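Local coordinates for glyoxalase-related enzyme (Fulvimarina pelagi, PDB 3BQX), which is of unknown function but, as a glyoxalase-related member of the vicinal oxygen chelate superfamily, may be a metal-dependent enzyme acting on small molecules, at residues Val32-Pro36 with Glu37-Tyr41; Thr81-Ala84 with Pro85-Arg89; Arg21-Gly24 with Glu25-Trp29. One frame throughout, in Å; residues are numbered along the deposited sequence.

Interaction 1. Residues Val32-Pro36 with Glu37-Tyr41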
loop_
_atom_site.group_PDB
_atom_site.type_symbol
_atom_site.label_atom_id
_atom_site.label_comp_id
_atom_site.label_asym_id
_atom_site.label_seq_id
_atom_site.Cartn_x
_atom_site.Cartn_y
_atom_site.Cartn_z
ATOM N N VAL A 32 -12.565 7.269 -9.292
ATOM C CA VAL A 32 -13.397 8.311 -8.703
ATOM C C VAL A 32 -12.832 9.637 -9.245
ATOM O O VAL A 32 -13.527 10.653 -9.295
ATOM C CB VAL A 32 -13.349 8.286 -7.148
ATOM C CG1 VAL A 32 -11.936 8.536 -6.651
ATOM C CG2 VAL A 32 -14.293 9.323 -6.579
ATOM N N PHE A 33 -11.569 9.607 -9.667
ATOM C CA PHE A 33 -10.905 10.771 -10.238
ATOM C C PHE A 33 -9.886 10.358 -11.291
ATOM O O PHE A 33 -9.220 9.330 -11.161
ATOM C CB PHE A 33 -10.168 11.584 -9.165
ATOM C CG PHE A 33 -9.448 12.791 -9.717
ATOM C CD1 PHE A 33 -10.095 14.022 -9.812
ATOM C CD2 PHE A 33 -8.143 12.685 -10.197
ATOM C CE1 PHE A 33 -9.453 15.129 -10.381
ATOM C CE2 PHE A 33 -7.493 13.781 -10.767
ATOM C CZ PHE A 33 -8.151 15.009 -10.860
ATOM N N ARG A 34 -9.769 11.164 -12.339
ATOM C CA ARG A 34 -8.796 10.900 -13.377
ATOM C C ARG A 34 -8.447 12.127 -14.189
ATOM O O ARG A 34 -9.317 12.918 -14.538
ATOM C CB ARG A 34 -9.289 9.817 -14.335
ATOM C CG ARG A 34 -8.391 9.671 -15.554
ATOM C CD ARG A 34 -8.774 8.499 -16.432
ATOM N NE ARG A 34 -7.852 8.384 -17.559
ATOM C CZ ARG A 34 -7.851 7.379 -18.426
ATOM N NH1 ARG A 34 -8.726 6.391 -18.301
ATOM N NH2 ARG A 34 -6.971 7.361 -19.420
ATOM N N ASN A 35 -7.158 12.292 -14.461
ATOM C CA ASN A 35 -6.683 13.370 -15.313
ATOM C C ASN A 35 -5.477 12.785 -16.050
ATOM O O ASN A 35 -5.107 11.636 -15.810
ATOM C CB ASN A 35 -6.353 14.651 -14.521
ATOM C CG ASN A 35 -5.158 14.508 -13.610
ATOM O OD1 ASN A 35 -4.301 13.657 -13.810
ATOM N ND2 ASN A 35 -5.083 15.378 -12.608
ATOM N N PRO A 36 -4.864 13.537 -16.972
ATOM C CA PRO A 36 -3.713 12.997 -17.705
ATOM C C PRO A 36 -2.512 12.453 -16.930
ATOM O O PRO A 36 -1.671 11.768 -17.511
ATOM C CB PRO A 36 -3.325 14.153 -18.624
ATOM C CG PRO A 36 -4.648 14.785 -18.916
ATOM C CD PRO A 36 -5.293 14.825 -17.550
ATOM N N GLU A 37 -2.419 12.737 -15.634
ATOM C CA GLU A 37 -1.275 12.242 -14.873
ATOM C C GLU A 37 -1.577 11.333 -13.687
ATOM O O GLU A 37 -0.674 10.666 -13.184
ATOM C CB GLU A 37 -0.410 13.414 -14.388
ATOM C CG GLU A 37 -1.020 14.238 -13.271
ATOM C CD GLU A 37 -0.113 15.371 -12.821
ATOM O OE1 GLU A 37 0.139 16.284 -13.637
ATOM O OE2 GLU A 37 0.352 15.348 -11.657
ATOM N N ILE A 38 -2.825 11.285 -13.239
ATOM C CA ILE A 38 -3.140 10.458 -12.079
ATOM C C ILE A 38 -4.559 9.907 -12.097
ATOM O O ILE A 38 -5.463 10.498 -12.695
ATOM C CB ILE A 38 -2.930 11.285 -10.777
ATOM C CG1 ILE A 38 -2.846 10.375 -9.551
ATOM C CG2 ILE A 38 -4.060 12.290 -10.609
ATOM C CD1 ILE A 38 -2.326 11.104 -8.294
ATOM N N ILE A 39 -4.740 8.763 -11.449
ATOM C CA ILE A 39 -6.048 8.139 -11.319
ATOM C C ILE A 39 -6.228 7.739 -9.860
ATOM O O ILE A 39 -5.305 7.200 -9.243
ATOM C CB ILE A 39 -6.188 6.874 -12.195
ATOM C CG1 ILE A 39 -6.077 7.255 -13.673
ATOM C CG2 ILE A 39 -7.523 6.192 -11.913
ATOM C CD1 ILE A 39 -6.117 6.075 -14.622
ATOM N N PHE A 40 -7.401 8.034 -9.306
ATOM C CA PHE A 40 -7.718 7.670 -7.928
ATOM C C PHE A 40 -8.885 6.695 -7.916
ATOM O O PHE A 40 -9.866 6.882 -8.645
ATOM C CB PHE A 40 -8.162 8.878 -7.088
ATOM C CG PHE A 40 -7.078 9.881 -6.798
ATOM C CD1 PHE A 40 -5.830 9.483 -6.345
ATOM C CD2 PHE A 40 -7.336 11.241 -6.924
ATOM C CE1 PHE A 40 -4.852 10.427 -6.017
ATOM C CE2 PHE A 40 -6.363 12.189 -6.599
ATOM C CZ PHE A 40 -5.122 11.777 -6.144
ATOM N N TYR A 41 -8.778 5.660 -7.089
ATOM C CA TYR A 41 -9.845 4.679 -6.922
ATOM C C TYR A 41 -10.211 4.698 -5.439
ATOM O O TYR A 41 -9.327 4.654 -4.583
ATOM C CB TYR A 41 -9.369 3.264 -7.275
ATOM C CG TYR A 41 -8.861 3.072 -8.690
ATOM C CD1 TYR A 41 -9.723 2.693 -9.720
ATOM C CD2 TYR A 41 -7.518 3.265 -8.994
ATOM C CE1 TYR A 41 -9.252 2.508 -11.021
ATOM C CE2 TYR A 41 -7.038 3.087 -10.285
ATOM C CZ TYR A 41 -7.910 2.709 -11.293
ATOM O OH TYR A 41 -7.430 2.558 -12.572
#
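F33 and F40 form a hydrogen-bonded antiparallel pair, their side chains side by side on one face of a short beta hairpin. F40 N donates to F33 O at 2.9 Å, while F33 CB sits at the edge of the F40 ring, 3.6 Å from CD2. The two ring planes are inclined by 43°. With CG anti to the backbone N (chi1 179°), the F33 ring also reaches back toward the turn, where I38 CG2 meets its edge, 3.7 Å from F33 CE2. On the other face R34 and I39 make a non-hydrogen-bonded pair. R34 runs extended along I39, its CG 3.8 Å from I39 CG1, and I39 CD1 lies over one face of the guanidinium.

A bulge and a side-chain-closed turn frame these pairs. At the open end F40 O takes V32 N at 2.8 Å and, weakly, F33 N, a classic beta bulge. At the turn N35 makes an Asx turn: its chi1 of 68° brings the amide over the bend, so that OD1 is gripped by E37 N at 2.8 Å and by I38 N at 2.9 Å, from opposite faces of the amide plane. These two bonds fix the amide's rotation, and N35 N closes the turn on I38 O.

Strand 38-42 continues the sheet onto strand 47-52, where W51 NE1 holds E37 OE2. R34 and I39 touch A20 of helix 16-26, I39 also L16, and on the opposite face F40 meets W129 of the second subunit edge-to-face.

Interaction 2. Residues Thr81-Ala84 with Pro85-Arg89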
loop_
_atom_site.group_PDB
_atom_site.type_symbol
_atom_site.label_atom_id
_atom_site.label_comp_id
_atom_site.label_asym_id
_atom_site.label_seq_id
_atom_site.Cartn_x
_atom_site.Cartn_y
_atom_site.Cartn_z
ATOM N N THR A 81 -12.978 -20.567 -4.747
ATOM C CA THR A 81 -13.261 -20.651 -6.176
ATOM C C THR A 81 -13.109 -19.330 -6.915
ATOM O O THR A 81 -13.216 -19.290 -8.138
ATOM C CB THR A 81 -14.693 -21.154 -6.437
ATOM O OG1 THR A 81 -15.631 -20.276 -5.800
ATOM C CG2 THR A 81 -14.868 -22.561 -5.906
ATOM N N GLU A 82 -12.864 -18.250 -6.180
ATOM C CA GLU A 82 -12.722 -16.940 -6.803
ATOM C C GLU A 82 -11.291 -16.566 -7.140
ATOM O O GLU A 82 -11.052 -15.701 -7.982
ATOM C CB GLU A 82 -13.309 -15.856 -5.899
ATOM C CG GLU A 82 -14.774 -16.045 -5.646
ATOM C CD GLU A 82 -15.516 -16.339 -6.926
ATOM O OE1 GLU A 82 -15.720 -15.406 -7.731
ATOM O OE2 GLU A 82 -15.874 -17.516 -7.133
ATOM N N VAL A 83 -10.337 -17.216 -6.485
ATOM C CA VAL A 83 -8.938 -16.903 -6.711
ATOM C C VAL A 83 -8.489 -17.092 -8.155
ATOM O O VAL A 83 -8.043 -16.147 -8.798
ATOM C CB VAL A 83 -8.028 -17.736 -5.790
ATOM C CG1 VAL A 83 -6.568 -17.384 -6.047
ATOM C CG2 VAL A 83 -8.385 -17.469 -4.331
ATOM N N ALA A 84 -8.616 -18.314 -8.661
ATOM C CA ALA A 84 -8.204 -18.620 -10.026
ATOM C C ALA A 84 -8.858 -17.745 -11.100
ATOM O O ALA A 84 -8.168 -17.186 -11.952
ATOM C CB ALA A 84 -8.459 -20.096 -10.329
ATOM N N PRO A 85 -10.199 -17.632 -11.084
ATOM C CA PRO A 85 -10.891 -16.810 -12.085
ATOM C C PRO A 85 -10.426 -15.354 -12.111
ATOM O O PRO A 85 -10.169 -14.798 -13.178
ATOM C CB PRO A 85 -12.357 -16.939 -11.684
ATOM C CG PRO A 85 -12.421 -18.317 -11.116
ATOM C CD PRO A 85 -11.171 -18.377 -10.265
ATOM N N LEU A 86 -10.320 -14.742 -10.935
ATOM C CA LEU A 86 -9.884 -13.354 -10.851
ATOM C C LEU A 86 -8.478 -13.202 -11.423
ATOM O O LEU A 86 -8.205 -12.276 -12.182
ATOM C CB LEU A 86 -9.927 -12.867 -9.398
ATOM C CG LEU A 86 -9.368 -11.462 -9.129
ATOM C CD1 LEU A 86 -9.947 -10.460 -10.122
ATOM C CD2 LEU A 86 -9.692 -11.049 -7.701
HETATM N N MSE A 87 -7.583 -14.120 -11.067
HETATM C CA MSE A 87 -6.223 -14.064 -11.579
HETATM C C MSE A 87 -6.185 -14.144 -13.104
HETATM O O MSE A 87 -5.386 -13.461 -13.740
HETATM C CB MSE A 87 -5.381 -15.185 -10.974
HETATM C CG MSE A 87 -4.957 -14.902 -9.543
HETATM SE SE MSE A 87 -3.987 -16.361 -8.746
HETATM C CE MSE A 87 -2.457 -16.426 -9.931
ATOM N N GLU A 88 -7.045 -14.979 -13.682
ATOM C CA GLU A 88 -7.101 -15.107 -15.136
ATOM C C GLU A 88 -7.518 -13.773 -15.749
ATOM O O GLU A 88 -6.991 -13.365 -16.783
ATOM C CB GLU A 88 -8.105 -16.187 -15.551
ATOM C CG GLU A 88 -7.778 -17.584 -15.050
ATOM C CD GLU A 88 -8.736 -18.631 -15.585
ATOM O OE1 GLU A 88 -9.965 -18.419 -15.496
ATOM O OE2 GLU A 88 -8.261 -19.671 -16.091
ATOM N N ARG A 89 -8.468 -13.099 -15.102
ATOM C CA ARG A 89 -8.950 -11.812 -15.584
ATOM C C ARG A 89 -7.848 -10.758 -15.505
ATOM O O ARG A 89 -7.718 -9.915 -16.391
ATOM C CB ARG A 89 -10.175 -11.359 -14.777
ATOM C CG ARG A 89 -11.402 -12.253 -14.952
ATOM C CD ARG A 89 -12.691 -11.542 -14.544
ATOM N NE ARG A 89 -12.838 -11.391 -13.099
ATOM C CZ ARG A 89 -13.170 -12.376 -12.269
ATOM N NH1 ARG A 89 -13.394 -13.599 -12.739
ATOM N NH2 ARG A 89 -13.290 -12.139 -10.970
HETATM O O HOH W 1 -15.640 -15.385 -10.884
HETATM O O HOH W 2 -13.231 -14.224 -8.974
#
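E82 O faces L86 across the opening of helix 83-92 and serves two donors: L86 N at 3.2 Å and water 2, which donates a hydrogen bond at 2.8 Å. That water donates to E82 OE1 as well, at 3.0 Å, and accepts from R89 NH2 at 2.9 Å, so it ties one carbonyl, one carboxylate oxygen and one guanidinium nitrogen together. Water 1 makes a second link from E82 OE1 to R89 NH1, weak on the arginine side. The opposite charges are thus joined through water, not by direct contact. The other carboxylate oxygen, E82 OE2, takes the T81 hydroxyl OG1 at 3.1 Å on its anti lone pair.

Inside the helix the regular i to i+4 pattern follows: M87 N to V83 O at 3.1 Å, E88 N to A84 O at 3.0 Å, then R89 N to P85 O. P85 N has no hydrogen to give, and its ring is tucked in early, CD against T81 O. Helix 83-92 packs on the mixed sheet of strands 71-76, 120-125, 109-114 and 96-102 in this glyoxalase-type VOC fold, its inner side apolar. V83 CG1 lies 3.9 Å from SE of selenomethionine M87, the two running side by side toward A101 and I123 of the sheet. On the outer side the R89 guanidinium folds back, one face against L86 CA, offset toward the rim.

Interaction 3. Residues Arg21-Gly24 with Glu25-Trp29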
loop_
_atom_site.group_PDB
_atom_site.type_symbol
_atom_site.label_atom_id
_atom_site.label_comp_id
_atom_site.label_asym_id
_atom_site.label_seq_id
_atom_site.Cartn_x
_atom_site.Cartn_y
_atom_site.Cartn_z
ATOM N N ARG A 21 -6.393 -0.112 -17.727
ATOM C CA ARG A 21 -6.885 -1.366 -18.289
ATOM C C ARG A 21 -6.796 -2.489 -17.255
ATOM O O ARG A 21 -7.741 -3.260 -17.075
ATOM C CB ARG A 21 -6.072 -1.747 -19.530
ATOM C CG ARG A 21 -6.487 -3.069 -20.150
ATOM C CD ARG A 21 -5.435 -3.569 -21.125
ATOM N NE ARG A 21 -5.734 -4.914 -21.608
ATOM C CZ ARG A 21 -4.849 -5.698 -22.214
ATOM N NH1 ARG A 21 -3.608 -5.272 -22.408
ATOM N NH2 ARG A 21 -5.202 -6.911 -22.623
ATOM N N PHE A 22 -5.654 -2.572 -16.578
ATOM C CA PHE A 22 -5.443 -3.590 -15.559
ATOM C C PHE A 22 -6.437 -3.458 -14.408
ATOM O O PHE A 22 -7.113 -4.418 -14.045
ATOM C CB PHE A 22 -4.019 -3.499 -15.000
ATOM C CG PHE A 22 -3.714 -4.526 -13.941
ATOM C CD1 PHE A 22 -3.464 -5.852 -14.287
ATOM C CD2 PHE A 22 -3.682 -4.170 -12.591
ATOM C CE1 PHE A 22 -3.184 -6.810 -13.311
ATOM C CE2 PHE A 22 -3.403 -5.123 -11.606
ATOM C CZ PHE A 22 -3.153 -6.444 -11.968
ATOM N N TYR A 23 -6.536 -2.263 -13.834
ATOM C CA TYR A 23 -7.441 -2.065 -12.708
ATOM C C TYR A 23 -8.908 -2.035 -13.110
ATOM O O TYR A 23 -9.768 -2.495 -12.358
ATOM C CB TYR A 23 -7.036 -0.799 -11.931
ATOM C CG TYR A 23 -5.702 -0.999 -11.235
ATOM C CD1 TYR A 23 -5.591 -1.862 -10.149
ATOM C CD2 TYR A 23 -4.542 -0.430 -11.742
ATOM C CE1 TYR A 23 -4.357 -2.166 -9.592
ATOM C CE2 TYR A 23 -3.296 -0.729 -11.201
ATOM C CZ TYR A 23 -3.212 -1.604 -10.126
ATOM O OH TYR A 23 -1.979 -1.951 -9.621
ATOM N N GLY A 24 -9.187 -1.535 -14.310
ATOM C CA GLY A 24 -10.562 -1.471 -14.775
ATOM C C GLY A 24 -11.096 -2.769 -15.356
ATOM O O GLY A 24 -12.116 -3.284 -14.898
ATOM N N GLU A 25 -10.411 -3.304 -16.362
ATOM C CA GLU A 25 -10.841 -4.544 -17.001
ATOM C C GLU A 25 -10.407 -5.790 -16.238
ATOM O O GLU A 25 -11.057 -6.836 -16.320
ATOM C CB GLU A 25 -10.308 -4.609 -18.434
ATOM C CG GLU A 25 -10.894 -3.550 -19.355
ATOM C CD GLU A 25 -10.314 -3.609 -20.756
ATOM O OE1 GLU A 25 -10.361 -4.693 -21.373
ATOM O OE2 GLU A 25 -9.815 -2.569 -21.240
ATOM N N GLY A 26 -9.309 -5.678 -15.497
ATOM C CA GLY A 26 -8.820 -6.809 -14.730
ATOM C C GLY A 26 -9.534 -6.940 -13.398
ATOM O O GLY A 26 -10.198 -7.942 -13.139
ATOM N N PHE A 27 -9.415 -5.923 -12.548
ATOM C CA PHE A 27 -10.064 -5.955 -11.239
ATOM C C PHE A 27 -11.536 -5.555 -11.267
ATOM O O PHE A 27 -12.292 -5.907 -10.364
ATOM C CB PHE A 27 -9.336 -5.037 -10.251
ATOM C CG PHE A 27 -8.262 -5.722 -9.444
ATOM C CD1 PHE A 27 -6.937 -5.314 -9.545
ATOM C CD2 PHE A 27 -8.583 -6.751 -8.564
ATOM C CE1 PHE A 27 -5.944 -5.922 -8.776
ATOM C CE2 PHE A 27 -7.600 -7.367 -7.788
ATOM C CZ PHE A 27 -6.276 -6.947 -7.896
ATOM N N GLY A 28 -11.935 -4.816 -12.297
ATOM C CA GLY A 28 -13.316 -4.377 -12.393
ATOM C C GLY A 28 -13.568 -3.130 -11.564
ATOM O O GLY A 28 -14.703 -2.847 -11.183
ATOM N N TRP A 29 -12.507 -2.379 -11.287
ATOM C CA TRP A 29 -12.628 -1.163 -10.490
ATOM C C TRP A 29 -12.845 0.069 -11.356
ATOM O O TRP A 29 -12.408 0.129 -12.504
ATOM C CB TRP A 29 -11.378 -0.978 -9.627
ATOM C CG TRP A 29 -11.115 -2.140 -8.720
ATOM C CD1 TRP A 29 -11.997 -3.120 -8.368
ATOM C CD2 TRP A 29 -9.896 -2.429 -8.017
ATOM N NE1 TRP A 29 -11.411 -3.999 -7.490
ATOM C CE2 TRP A 29 -10.121 -3.600 -7.258
ATOM C CE3 TRP A 29 -8.638 -1.812 -7.953
ATOM C CZ2 TRP A 29 -9.136 -4.170 -6.450
ATOM C CZ3 TRP A 29 -7.654 -2.384 -7.142
ATOM C CH2 TRP A 29 -7.912 -3.549 -6.406
HETATM O O HOH W 3 -8.193 -6.758 -21.312
#
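Y23, F27 and W29 pack tightly where helix 16-26 unwinds. Y23 CD1 touches both aromatic partners, F27 CD1 at 3.8 Å and W29 CZ3 at 3.7 Å. The Y23 and W29 planes are near parallel but slid apart, while F27 CB sits over the centre of the indole face, 3.3 Å above it. F22 CE2 meets F27 CE1 at 3.9 Å, the two rings turned 86° apart.

The backbone beneath these rings is wider than a regular alpha helix. R21 O takes both E25 N and G26 N, F22 O takes F27 N in a pi-type turn, and Y23 O reaches W29 N at 2.9 Å. G28, with positive phi, is the first residue to leave helical backbone angles.

The solvent side, at R21 and E25, is looser. Extended R21 crosses E25, its CG nearest OE2, and a water joins the charged ends, accepting from R21 NE at 3.1 Å and donating to E25 OE1 at 3.0 Å. The hydroxyl of buried Y23 is hydrogen-bonded by D115 OD2 and W121 NE1. The chemistry therefore divides: dispersion and a satisfied hydroxyl hold the inner side, whereas solvent probably weakens the R21-E25 attraction on the outer one.

From the N terminus the chain reaches interaction 3 first, at the end of helix 16-26, then interaction 1, the hairpin of strands 33-34 and 38-42, and last interaction 2, early in helix 83-92. All three are local and in series; none nests in or crosses another, and only interaction 1 closes a hairpin loop. In space interaction 3 lies between the other two: Y41 packs on Y23 and W29, tying strand 38-42 to the end of helix 16-26 and the residues after it, while L86 and R89 pack on G26 and L86 also approaches F27, joining helix 16-26 to helix 83-92. Interactions 1 and 2 do not touch, their nearest atoms being about 13 Å apart.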